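PDB 4KZK: L-arabinose ABC transporter, periplasmic L-arabinose-binding protein from Burkholderia thailandensis, which binds beta-D-galactose in the periplasm and probably delivers L-arabinose to its ABC transporter. Local coordinates for residues Ala154-Ala159 with Asp191-Ala196. Residues are numbered along the deposited sequence; the frame is centred on the assembly and turned at random.
Sequences AIAAEA and DALKAA
Leu193 reaches across to Ile155 with a single methyl, CD2, and this apolar touch joins two neighbouring helices, 144-161 and 180-195, in one of the two alpha/beta lobes of a type I periplasmic binding protein. The distance from Leu193 CD2 to Ile155 CG2 is 3.7 Å, and the same methyl lies 4.0 Å from Ile155 CB, so it sits over the branch point of the isoleucine as well as its short arm. It also stands 4.1 Å from the backbone N of Ala156, ordinary van der Waals spacing with no polar character. Next to this pair along the helices, Ala156 CB and Ala196 CB meet methyl to methyl at 3.6 Å.

Torsions explain which branch of the isoleucine is offered. With chi1 at -70°, Ile155 holds CG2 trans to its own backbone nitrogen and facing Leu193, while CG1 lies beside the nitrogen; the side chain as a whole also packs on Val234 and Phe236 of strand 233-236 and on Val263 of strand 260-264. Leu193 touches Phe236 too, so both side chains share one aromatic neighbour. The close backbones, with the CA atoms of Ala156 and Leu193 6.3 Å apart, let the alanine methyls meet directly, and the two segments together bury just 151 Å².

Farther out, Asp191 OD2 hydrogen-bonds Tyr145 OH, a second link between the same helices. Ile155 is about 11 Å, side chain to side chain, from the galactose-binding Arg185, so the contact does not touch that residue directly and is packing between helices of the lobe. Ala196 N donates to Leu193 O at 3.0 Å, an i to i-3 bond that helps to set the Ala196 CB methyl against Ala156 CB.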
loop_
_atom_site.group_PDB
_atom_site.type_symbol
_atom_site.label_atom_id
_atom_site.label_comp_id
_atom_site.label_asym_id
_atom_site.label_seq_id
_atom_site.Cartn_x
_atom_site.Cartn_y
_atom_site.Cartn_z
ATOM N N ALA A 154 4.905 -13.176 9.968
ATOM C CA ALA A 154 3.503 -13.561 10.262
ATOM C C ALA A 154 3.175 -14.862 9.542
ATOM O O ALA A 154 2.606 -15.778 10.116
ATOM C CB ALA A 154 2.534 -12.478 9.826
ATOM N N ILE A 155 3.541 -14.942 8.271
ATOM C CA ILE A 155 3.271 -16.113 7.478
ATOM C C ILE A 155 4.014 -17.322 8.059
ATOM O O ILE A 155 3.416 -18.384 8.272
ATOM C CB ILE A 155 3.689 -15.888 6.001
ATOM C CG1 ILE A 155 2.751 -14.870 5.330
ATOM C CG2 ILE A 155 3.664 -17.203 5.241
ATOM C CD1 ILE A 155 3.156 -14.459 3.927
ATOM N N ALA A 156 5.309 -17.158 8.344
ATOM C CA ALA A 156 6.149 -18.247 8.891
ATOM C C ALA A 156 5.576 -18.785 10.198
ATOM O O ALA A 156 5.548 -20.011 10.435
ATOM C CB ALA A 156 7.567 -17.766 9.110
ATOM N N ALA A 157 5.127 -17.876 11.056
ATOM C CA ALA A 157 4.570 -18.274 12.359
ATOM C C ALA A 157 3.295 -19.111 12.226
ATOM O O ALA A 157 3.079 -20.080 12.955
ATOM C CB ALA A 157 4.328 -17.065 13.243
ATOM N N GLU A 158 2.443 -18.754 11.278
ATOM C CA GLU A 158 1.186 -19.492 11.098
ATOM C C GLU A 158 1.472 -20.837 10.437
ATOM O O GLU A 158 0.867 -21.856 10.770
ATOM C CB GLU A 158 0.197 -18.649 10.296
ATOM C CG GLU A 158 -1.141 -19.311 9.974
ATOM C CD GLU A 158 -1.939 -19.765 11.183
ATOM O OE1 GLU A 158 -1.640 -19.348 12.329
ATOM O OE2 GLU A 158 -2.902 -20.536 10.976
ATOM N N ALA A 159 2.403 -20.848 9.492
ATOM C CA ALA A 159 2.811 -22.105 8.875
ATOM C C ALA A 159 3.333 -23.073 9.941
ATOM O O ALA A 159 2.985 -24.248 9.935
ATOM C CB ALA A 159 3.856 -21.885 7.792
ATOM N N ASP A 191 12.643 -12.347 2.209
ATOM C CA ASP A 191 13.835 -12.478 3.050
ATOM C C ASP A 191 13.451 -13.073 4.393
ATOM O O ASP A 191 14.133 -13.958 4.910
ATOM C CB ASP A 191 14.527 -11.114 3.246
ATOM C CG ASP A 191 15.274 -10.627 2.007
ATOM O OD1 ASP A 191 15.346 -11.366 0.998
ATOM O OD2 ASP A 191 15.815 -9.496 2.039
ATOM N N ALA A 192 12.353 -12.599 4.975
ATOM C CA ALA A 192 11.889 -13.170 6.244
ATOM C C ALA A 192 11.514 -14.654 6.092
ATOM O O ALA A 192 11.774 -15.466 6.977
ATOM C CB ALA A 192 10.715 -12.361 6.809
ATOM N N LEU A 193 10.912 -15.016 4.966
ATOM C CA LEU A 193 10.520 -16.407 4.749
ATOM C C LEU A 193 11.754 -17.318 4.562
ATOM O O LEU A 193 11.815 -18.418 5.120
ATOM C CB LEU A 193 9.547 -16.529 3.570
ATOM C CG LEU A 193 8.135 -16.029 3.877
ATOM C CD1 LEU A 193 7.378 -15.786 2.597
ATOM C CD2 LEU A 193 7.366 -17.000 4.756
ATOM N N LYS A 194 12.733 -16.860 3.791
ATOM C CA LYS A 194 13.961 -17.640 3.637
ATOM C C LYS A 194 14.673 -17.822 4.976
ATOM O O LYS A 194 15.200 -18.895 5.247
ATOM C CB LYS A 194 14.875 -17.004 2.615
ATOM C CG LYS A 194 14.337 -17.128 1.197
ATOM C CD LYS A 194 15.405 -16.796 0.158
ATOM C CE LYS A 194 15.976 -15.397 0.326
ATOM N NZ LYS A 194 16.837 -15.017 -0.814
ATOM N N ALA A 195 14.642 -16.790 5.817
ATOM C CA ALA A 195 15.251 -16.842 7.170
ATOM C C ALA A 195 14.549 -17.841 8.083
ATOM O O ALA A 195 15.117 -18.280 9.090
ATOM C CB ALA A 195 15.231 -15.453 7.803
ATOM N N ALA A 196 13.317 -18.199 7.718
ATOM C CA ALA A 196 12.491 -19.124 8.476
ATOM C C ALA A 196 12.480 -20.512 7.861
ATOM O O ALA A 196 11.720 -21.379 8.287
ATOM C CB ALA A 196 11.065 -18.581 8.542
#